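PDB 5NMU: Cbs-cp12, which is a hexameric fusion of a CBS-domain pair with a CP12 domain that probably takes part in the redox regulation of photosynthesis in a bloom-forming cyanobacterium. Local coordinates for residues E46-G51 with M78-V83; L89-V94 with K132-F137; D148-C153 with A165-V170. One frame throughout, in Å; residues are numbered along the deposited sequence.

Contact 1 lies within the CBS part, contact 2 joins the CBS part to the linker that enters the CP12 hairpin, and contact 3 lies within that hairpin, about 47 Å from contact 1 between centres. Contact 1 is buried and joins a loop of the first CBS motif to a loop of the second through backbone, proline and ion-pair interactions. Contact 2, partly buried, sets the linker before helix 138-156 against the start of helix 91-101 with one salt bridge and a patch of apolar and aromatic groups. Contact 3, also partly buried, has no hydrogen bond between its segments; small side chains, an indole and sulfur do the work. All three reach the second subunit, contact 3 through Asp148.

Contact 1. Residues E46-G51 with M78-V83; sequences EQDPYG and MAKPCV
The loop 46-51, which runs into strand 51-54, and the extended loop 78-83 draw closest where the CA atoms of Gly51 and Lys80 lie 4.1 Å apart. A cis peptide bond precedes Pro81, and just beyond it Cys82 N gives a weak hydrogen bond to Tyr50 O (3.4 Å, 135° at the hydrogen). The same carbonyl receives a CA-H...O contact from Pro81 CA at 3.5 Å, so one oxygen gathers two successive residues of the other loop. Gly51 packs its bare CA against Ala79 O (3.2 Å).

Lys80 carries most of the side-chain contact. With CG anti to the backbone N (chi1 -178°) and the rest of the chain extended, it runs past Gly51 and Pro49 and crosses Asp48 at about a right angle. Its NZ forms a salt bridge with Asp48 OD2 at 2.8 Å, reaching the oxygen from above the carboxylate plane, 41° out of it. A water accepts from NZ and donates to Pro49 O at 2.6 Å, tying the ammonium to the loop backbone as well. Away from the ammonium, Pro49 CB and Pro81 CB meet at 3.8 Å. Cys82 SG rests against the carbonyl carbon of Gly51.

Asp48 OD2 also accepts from Arg44 N, and the hydroxyl of Tyr50 bonds to Lys112 O. Tyr93 of the second subunit packs on Asp48 and Pro49 of this chain. The two loops thus join the paired CBS motifs, with the lysine charge countered by a carboxylate that probably also offsets the nearby guanidinium of Arg44.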
loop_
_atom_site.group_PDB
_atom_site.type_symbol
_atom_site.label_atom_id
_atom_site.label_comp_id
_atom_site.label_asym_id
_atom_site.label_seq_id
_atom_site.Cartn_x
_atom_site.Cartn_y
_atom_site.Cartn_z
ATOM N N GLU A 46 9.127 10.606 31.484
ATOM C CA GLU A 46 8.194 9.508 31.799
ATOM C C GLU A 46 6.974 9.384 30.888
ATOM O O GLU A 46 6.562 8.273 30.593
ATOM C CB GLU A 46 7.709 9.601 33.255
ATOM C CG GLU A 46 8.855 9.358 34.218
ATOM C CD GLU A 46 8.426 9.174 35.683
ATOM O OE1 GLU A 46 7.240 8.901 35.983
ATOM O OE2 GLU A 46 9.339 9.282 36.545
ATOM N N GLN A 47 6.414 10.514 30.454
ATOM C CA GLN A 47 5.271 10.537 29.519
ATOM C C GLN A 47 5.634 10.460 28.014
ATOM O O GLN A 47 4.729 10.454 27.179
ATOM C CB GLN A 47 4.382 11.772 29.744
ATOM C CG GLN A 47 3.485 11.688 30.955
ATOM C CD GLN A 47 4.220 11.950 32.237
ATOM O OE1 GLN A 47 5.013 12.886 32.315
ATOM N NE2 GLN A 47 3.970 11.126 33.262
ATOM N N ASP A 48 6.919 10.393 27.685
ATOM C CA ASP A 48 7.391 10.427 26.294
ATOM C C ASP A 48 7.375 9.004 25.724
ATOM O O ASP A 48 7.934 8.079 26.332
ATOM C CB ASP A 48 8.813 10.978 26.287
ATOM C CG ASP A 48 9.267 11.457 24.935
ATOM O OD1 ASP A 48 8.430 11.974 24.215
ATOM O OD2 ASP A 48 10.483 11.344 24.604
ATOM N N PRO A 49 6.756 8.810 24.552
ATOM C CA PRO A 49 6.688 7.422 24.049
ATOM C C PRO A 49 8.043 6.842 23.655
ATOM O O PRO A 49 8.975 7.573 23.463
ATOM C CB PRO A 49 5.798 7.540 22.835
ATOM C CG PRO A 49 6.021 8.962 22.364
ATOM C CD PRO A 49 6.089 9.740 23.632
ATOM N N TYR A 50 8.115 5.517 23.598
ATOM C CA TYR A 50 9.227 4.822 22.994
ATOM C C TYR A 50 9.227 5.012 21.487
ATOM O O TYR A 50 8.215 5.280 20.886
ATOM C CB TYR A 50 9.228 3.313 23.341
ATOM C CG TYR A 50 9.682 3.059 24.760
ATOM C CD1 TYR A 50 8.769 3.087 25.812
ATOM C CD2 TYR A 50 11.012 2.846 25.043
ATOM C CE1 TYR A 50 9.174 2.865 27.116
ATOM C CE2 TYR A 50 11.446 2.665 26.349
ATOM C CZ TYR A 50 10.517 2.661 27.381
ATOM O OH TYR A 50 10.942 2.452 28.647
ATOM N N GLY A 51 10.401 4.886 20.904
ATOM C CA GLY A 51 10.535 4.922 19.454
ATOM C C GLY A 51 11.443 3.796 19.060
ATOM O O GLY A 51 12.006 3.134 19.935
ATOM N N MET A 78 13.384 7.594 12.539
ATOM C CA MET A 78 12.746 6.716 13.493
ATOM C C MET A 78 11.243 6.699 13.358
ATOM O O MET A 78 10.656 7.603 12.758
ATOM C CB MET A 78 13.091 7.143 14.912
ATOM C CG MET A 78 12.375 8.384 15.419
ATOM S SD MET A 78 13.135 8.950 16.939
ATOM C CE MET A 78 12.219 10.483 17.214
ATOM N N ALA A 79 10.650 5.707 14.018
ATOM C CA ALA A 79 9.226 5.635 14.237
ATOM C C ALA A 79 8.939 5.955 15.684
ATOM O O ALA A 79 9.351 5.253 16.552
ATOM C CB ALA A 79 8.713 4.243 13.891
ATOM N N LYS A 80 8.258 7.048 15.955
ATOM C CA LYS A 80 8.035 7.448 17.327
ATOM C C LYS A 80 6.753 8.208 17.304
ATOM O O LYS A 80 6.674 9.147 16.539
ATOM C CB LYS A 80 9.132 8.340 17.868
ATOM C CG LYS A 80 8.922 8.731 19.332
ATOM C CD LYS A 80 10.077 9.559 19.903
ATOM C CE LYS A 80 9.760 10.119 21.285
ATOM N NZ LYS A 80 11.026 10.353 22.029
ATOM N N PRO A 81 5.757 7.822 18.101
ATOM C CA PRO A 81 5.717 6.528 18.813
ATOM C C PRO A 81 5.737 5.318 17.888
ATOM O O PRO A 81 5.403 5.420 16.724
ATOM C CB PRO A 81 4.336 6.531 19.511
ATOM C CG PRO A 81 3.570 7.672 18.904
ATOM C CD PRO A 81 4.408 8.373 17.881
ATOM N N CYS A 82 6.086 4.176 18.431
ATOM C CA CYS A 82 6.132 2.946 17.663
ATOM C C CYS A 82 5.158 1.939 18.241
ATOM O O CYS A 82 4.645 2.142 19.322
ATOM C CB CYS A 82 7.558 2.437 17.630
ATOM S SG CYS A 82 8.128 1.933 19.224
ATOM N N VAL A 83 4.854 0.897 17.486
ATOM C CA VAL A 83 4.069 -0.240 17.954
ATOM C C VAL A 83 4.911 -0.919 18.973
ATOM O O VAL A 83 6.106 -1.159 18.729
ATOM C CB VAL A 83 3.789 -1.240 16.811
ATOM C CG1 VAL A 83 3.183 -2.533 17.301
ATOM C CG2 VAL A 83 2.891 -0.610 15.756
HETATM O O HOH W 1 11.480 7.658 22.639
#

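Contact 2. Residues L89-V94 with K132-F137; sequences LGVEYV and KPKRLF
The first turn of helix 91-101, with Gly90 at its N-cap, meets the extended linker 132-137 that leads from the CBS pair into the CP12 helix 138-156, whose N-cap position is Phe137. Glu92 and Lys134 make the closest backbone approach, with their CA atoms 6.6 Å apart, and their side chains cross at about a right angle. Lys134 NZ forms a salt bridge with Glu92 OE1 at 3.0 Å, coming from well above the carboxylate plane, 59° out of it. Lys134 bends at its last two torsions (chi4 75°), turning NZ to Glu92 OE1, while Lys134 CD passes 3.5 Å from Glu92 OE2. Val91 CG2 lies 4.1 Å from Lys134 NZ.

Further along the linker the contact becomes apolar. Leu136 places CD2 against Glu92 CB at 4.0 Å. Phe137 CE1 lies at the edge of the Tyr93 ring, 3.7 Å from Tyr93 CE1, and the two side chains cross at a slant.

Arg96, a turn further along helix 91-101, touches both Leu136 and Phe137, while Met78 of the second subunit packs on Phe137 and Ala64 of the third on Leu136. Linker and helix are therefore joined by a charge pair flanked by hydrocarbon; the positive end of the helix dipole would be expected to favour the ionised form of Glu92.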
loop_
_atom_site.group_PDB
_atom_site.type_symbol
_atom_site.label_atom_id
_atom_site.label_comp_id
_atom_site.label_asym_id
_atom_site.label_seq_id
_atom_site.Cartn_x
_atom_site.Cartn_y
_atom_site.Cartn_z
ATOM N N LEU A 89 2.123 -11.112 25.899
ATOM C CA LEU A 89 1.408 -11.370 24.654
ATOM C C LEU A 89 1.878 -12.683 24.062
ATOM O O LEU A 89 3.073 -12.897 23.852
ATOM C CB LEU A 89 1.589 -10.223 23.646
ATOM C CG LEU A 89 0.714 -10.256 22.382
ATOM C CD1 LEU A 89 -0.769 -10.142 22.777
ATOM C CD2 LEU A 89 1.052 -9.109 21.447
ATOM N N GLY A 90 0.925 -13.565 23.835
ATOM C CA GLY A 90 1.198 -14.844 23.235
ATOM C C GLY A 90 1.856 -14.661 21.854
ATOM O O GLY A 90 1.553 -13.746 21.083
ATOM N N VAL A 91 2.784 -15.552 21.564
ATOM C CA VAL A 91 3.569 -15.470 20.357
ATOM C C VAL A 91 2.752 -15.539 19.047
ATOM O O VAL A 91 3.187 -15.022 18.044
ATOM C CB VAL A 91 4.684 -16.532 20.365
ATOM C CG1 VAL A 91 5.683 -16.285 21.515
ATOM C CG2 VAL A 91 4.116 -17.941 20.423
ATOM N N GLU A 92 1.617 -16.231 19.017
ATOM C CA GLU A 92 0.758 -16.200 17.813
ATOM C C GLU A 92 0.210 -14.753 17.609
ATOM O O GLU A 92 0.040 -14.256 16.469
ATOM C CB GLU A 92 -0.390 -17.247 17.925
ATOM C CG GLU A 92 -1.527 -16.919 18.920
ATOM C CD GLU A 92 -1.272 -17.364 20.349
ATOM O OE1 GLU A 92 -0.105 -17.322 20.812
ATOM O OE2 GLU A 92 -2.259 -17.786 21.016
ATOM N N TYR A 93 -0.051 -14.062 18.720
ATOM C CA TYR A 93 -0.532 -12.677 18.589
ATOM C C TYR A 93 0.546 -11.703 18.189
ATOM O O TYR A 93 0.253 -10.751 17.535
ATOM C CB TYR A 93 -1.255 -12.187 19.817
ATOM C CG TYR A 93 -2.598 -12.882 20.023
ATOM C CD1 TYR A 93 -3.569 -12.797 19.066
ATOM C CD2 TYR A 93 -2.896 -13.586 21.174
ATOM C CE1 TYR A 93 -4.802 -13.407 19.206
ATOM C CE2 TYR A 93 -4.162 -14.202 21.333
ATOM C CZ TYR A 93 -5.100 -14.089 20.316
ATOM O OH TYR A 93 -6.343 -14.656 20.322
ATOM N N VAL A 94 1.787 -11.909 18.635
ATOM C CA VAL A 94 2.843 -11.003 18.247
ATOM C C VAL A 94 3.013 -11.123 16.703
ATOM O O VAL A 94 3.265 -10.107 16.019
ATOM C CB VAL A 94 4.205 -11.348 18.883
ATOM C CG1 VAL A 94 5.318 -10.424 18.350
ATOM C CG2 VAL A 94 4.153 -11.263 20.397
ATOM N N LYS A 132 3.136 -26.319 18.019
ATOM C CA LYS A 132 1.828 -25.903 18.560
ATOM C C LYS A 132 1.182 -24.757 17.764
ATOM O O LYS A 132 1.154 -23.594 18.233
ATOM C CB LYS A 132 1.991 -25.488 20.021
ATOM C CG LYS A 132 2.440 -26.601 20.956
ATOM C CD LYS A 132 2.697 -26.009 22.343
ATOM C CE LYS A 132 2.855 -27.069 23.427
ATOM N NZ LYS A 132 1.563 -27.439 24.077
ATOM N N PRO A 133 0.680 -25.053 16.559
ATOM C CA PRO A 133 0.037 -23.971 15.804
ATOM C C PRO A 133 -1.292 -23.581 16.489
ATOM O O PRO A 133 -2.085 -24.447 16.799
ATOM C CB PRO A 133 -0.206 -24.576 14.427
ATOM C CG PRO A 133 -0.215 -26.047 14.653
ATOM C CD PRO A 133 0.676 -26.320 15.827
ATOM N N LYS A 134 -1.501 -22.285 16.731
ATOM C CA LYS A 134 -2.717 -21.827 17.439
ATOM C C LYS A 134 -3.633 -21.154 16.431
ATOM O O LYS A 134 -3.276 -20.132 15.871
ATOM C CB LYS A 134 -2.336 -20.927 18.629
ATOM C CG LYS A 134 -1.409 -21.661 19.611
ATOM C CD LYS A 134 -1.521 -21.211 21.060
ATOM C CE LYS A 134 -0.144 -21.272 21.737
ATOM N NZ LYS A 134 0.817 -20.164 21.351
ATOM N N ARG A 135 -4.745 -21.814 16.134
ATOM C CA ARG A 135 -5.799 -21.266 15.278
ATOM C C ARG A 135 -6.347 -19.987 15.937
ATOM O O ARG A 135 -6.851 -20.024 17.084
ATOM C CB ARG A 135 -6.883 -22.315 15.120
ATOM C CG ARG A 135 -8.123 -21.861 14.377
ATOM C CD ARG A 135 -9.097 -23.025 14.208
ATOM N NE ARG A 135 -10.143 -22.671 13.255
ATOM C CZ ARG A 135 -10.955 -23.518 12.630
ATOM N NH1 ARG A 135 -10.902 -24.843 12.831
ATOM N NH2 ARG A 135 -11.839 -23.016 11.768
ATOM N N LEU A 136 -6.173 -18.858 15.258
ATOM C CA LEU A 136 -6.474 -17.560 15.850
ATOM C C LEU A 136 -7.986 -17.432 16.146
ATOM O O LEU A 136 -8.858 -17.915 15.394
ATOM C CB LEU A 136 -5.970 -16.374 14.979
ATOM C CG LEU A 136 -4.565 -15.774 15.218
ATOM C CD1 LEU A 136 -4.526 -14.841 16.421
ATOM C CD2 LEU A 136 -3.465 -16.826 15.359
ATOM N N PHE A 137 -8.250 -16.856 17.310
ATOM C CA PHE A 137 -9.595 -16.594 17.792
ATOM C C PHE A 137 -10.463 -17.836 17.887
ATOM O O PHE A 137 -11.670 -17.752 17.695
ATOM C CB PHE A 137 -10.278 -15.556 16.891
ATOM C CG PHE A 137 -9.402 -14.394 16.512
ATOM C CD1 PHE A 137 -8.580 -13.780 17.450
ATOM C CD2 PHE A 137 -9.448 -13.877 15.232
ATOM C CE1 PHE A 137 -7.804 -12.709 17.114
ATOM C CE2 PHE A 137 -8.669 -12.793 14.886
ATOM C CZ PHE A 137 -7.862 -12.198 15.827
#

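Contact 3. Residues D148-C153 with A165-V170; sequences DARAIC and AAWDVV
Ala149 and Ala166 face each other inside the antiparallel helical hairpin of the CP12 domain, formed by helices 138-156 and 161-178. The axes of the two segments run at 170° and approach to 8.6 Å, and the CA atoms of this alanine pair lie only 4.8 Å apart, a closeness that their small side chains permit.

Apolar packing fills the middle. Ala166 CB sits 3.7 Å from Ala149 CA, and Ile152 CD1 reaches Ala166 CB at 4.0 Å. Val170 CG2 makes a more distant contact with Ala149 CB.

Aromatic contacts lie along one side of this pair. With CG anti to its own carbonyl carbon (chi1 -72°), Trp167 lays its indole across the helix interface, and Ala149 CB points into one face as a CH-pi contact, 3.5 Å from the centroid of the five-membered ring and 15° off its normal. Arg150 runs its CG and CD past the benzo end of the indole, where Arg150 CG comes within 4.0 Å of Trp167 CZ2; the aliphatic part of the arginine, not its guanidinium, makes this contact.

An ionic link leaves the hairpin: Asp148 forms a salt bridge with Arg73 of the second subunit.

Sulfur completes the set. Cys153 is joined by a disulfide to Cys163 near the start of the partner helix, a covalent clamp across the hairpin near its turn and consistent with the redox-sensitive cysteines of CP12 proteins. Within the hairpin, Cys153 SG makes a sulfur-aromatic contact at the edge of the indole, 3.3 Å from Trp167 NE1.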
loop_
_atom_site.group_PDB
_atom_site.type_symbol
_atom_site.label_atom_id
_atom_site.label_comp_id
_atom_site.label_asym_id
_atom_site.label_seq_id
_atom_site.Cartn_x
_atom_site.Cartn_y
_atom_site.Cartn_z
ATOM N N ASP A 148 -24.834 -20.955 17.514
ATOM C CA ASP A 148 -25.498 -21.508 16.310
ATOM C C ASP A 148 -26.167 -22.811 16.621
ATOM O O ASP A 148 -27.266 -23.058 16.137
ATOM C CB ASP A 148 -24.544 -21.788 15.160
ATOM C CG ASP A 148 -23.967 -20.513 14.521
ATOM O OD1 ASP A 148 -24.556 -19.433 14.621
ATOM O OD2 ASP A 148 -22.857 -20.576 13.943
ATOM N N ALA A 149 -25.488 -23.670 17.389
ATOM C CA ALA A 149 -26.015 -24.997 17.652
ATOM C C ALA A 149 -27.279 -24.890 18.491
ATOM O O ALA A 149 -28.287 -25.561 18.219
ATOM C CB ALA A 149 -24.991 -25.859 18.375
ATOM N N ARG A 150 -27.218 -24.049 19.524
ATOM C CA ARG A 150 -28.390 -23.832 20.368
ATOM C C ARG A 150 -29.576 -23.313 19.603
ATOM O O ARG A 150 -30.725 -23.784 19.815
ATOM C CB ARG A 150 -28.040 -22.914 21.532
ATOM C CG ARG A 150 -27.515 -23.750 22.682
ATOM C CD ARG A 150 -26.266 -23.236 23.311
ATOM N NE ARG A 150 -26.495 -22.342 24.427
ATOM C CZ ARG A 150 -25.512 -21.667 25.040
ATOM N NH1 ARG A 150 -24.214 -21.787 24.649
ATOM N NH2 ARG A 150 -25.839 -20.853 26.057
ATOM N N ALA A 151 -29.324 -22.338 18.721
ATOM C CA ALA A 151 -30.433 -21.725 17.966
ATOM C C ALA A 151 -31.078 -22.784 17.055
ATOM O O ALA A 151 -32.300 -22.982 17.085
ATOM C CB ALA A 151 -29.965 -20.523 17.173
ATOM N N ILE A 152 -30.225 -23.492 16.306
ATOM C CA ILE A 152 -30.659 -24.534 15.371
ATOM C C ILE A 152 -31.435 -25.641 16.097
ATOM O O ILE A 152 -32.521 -26.041 15.645
ATOM C CB ILE A 152 -29.470 -25.111 14.571
ATOM C CG1 ILE A 152 -29.032 -24.119 13.491
ATOM C CG2 ILE A 152 -29.834 -26.408 13.879
ATOM C CD1 ILE A 152 -27.586 -24.239 13.027
ATOM N N CYS A 153 -30.896 -26.091 17.218
ATOM C CA CYS A 153 -31.516 -27.181 17.997
ATOM C C CYS A 153 -32.886 -26.800 18.579
ATOM O O CYS A 153 -33.825 -27.615 18.588
ATOM C CB CYS A 153 -30.559 -27.632 19.097
ATOM S SG CYS A 153 -29.071 -28.485 18.466
ATOM N N ALA A 165 -25.437 -32.083 13.550
ATOM C CA ALA A 165 -24.377 -31.506 12.690
ATOM C C ALA A 165 -23.850 -30.204 13.284
ATOM O O ALA A 165 -22.659 -30.038 13.323
ATOM C CB ALA A 165 -24.856 -31.294 11.255
ATOM N N ALA A 166 -24.715 -29.342 13.830
ATOM C CA ALA A 166 -24.217 -28.122 14.442
ATOM C C ALA A 166 -23.399 -28.333 15.712
ATOM O O ALA A 166 -22.385 -27.663 15.903
ATOM C CB ALA A 166 -25.317 -27.110 14.648
ATOM N N TRP A 167 -23.802 -29.258 16.590
ATOM C CA TRP A 167 -22.908 -29.611 17.690
ATOM C C TRP A 167 -21.623 -30.301 17.248
ATOM O O TRP A 167 -20.594 -30.199 17.947
ATOM C CB TRP A 167 -23.620 -30.419 18.756
ATOM C CG TRP A 167 -24.533 -29.586 19.519
ATOM C CD1 TRP A 167 -25.876 -29.545 19.418
ATOM C CD2 TRP A 167 -24.163 -28.624 20.485
ATOM N NE1 TRP A 167 -26.388 -28.642 20.310
ATOM C CE2 TRP A 167 -25.344 -28.048 20.972
ATOM C CE3 TRP A 167 -22.928 -28.206 21.023
ATOM C CZ2 TRP A 167 -25.341 -27.086 21.968
ATOM C CZ3 TRP A 167 -22.928 -27.224 22.023
ATOM C CH2 TRP A 167 -24.118 -26.685 22.479
ATOM N N ASP A 168 -21.649 -31.014 16.126
ATOM C CA ASP A 168 -20.394 -31.576 15.599
ATOM C C ASP A 168 -19.369 -30.494 15.166
ATOM O O ASP A 168 -18.170 -30.672 15.339
ATOM C CB ASP A 168 -20.626 -32.595 14.481
ATOM C CG ASP A 168 -21.086 -34.003 15.011
ATOM O OD1 ASP A 168 -20.804 -34.479 16.170
ATOM O OD2 ASP A 168 -21.751 -34.654 14.191
ATOM N N VAL A 169 -19.842 -29.368 14.655
ATOM C CA VAL A 169 -18.949 -28.185 14.417
ATOM C C VAL A 169 -18.303 -27.786 15.750
ATOM O O VAL A 169 -17.088 -27.645 15.819
ATOM C CB VAL A 169 -19.701 -26.989 13.794
ATOM C CG1 VAL A 169 -18.757 -25.782 13.569
ATOM C CG2 VAL A 169 -20.368 -27.403 12.480
ATOM N N VAL A 170 -19.090 -27.700 16.840
ATOM C CA VAL A 170 -18.504 -27.333 18.155
ATOM C C VAL A 170 -17.448 -28.344 18.634
ATOM O O VAL A 170 -16.335 -27.975 19.084
ATOM C CB VAL A 170 -19.576 -27.166 19.259
ATOM C CG1 VAL A 170 -18.940 -26.939 20.625
ATOM C CG2 VAL A 170 -20.528 -26.041 18.872
#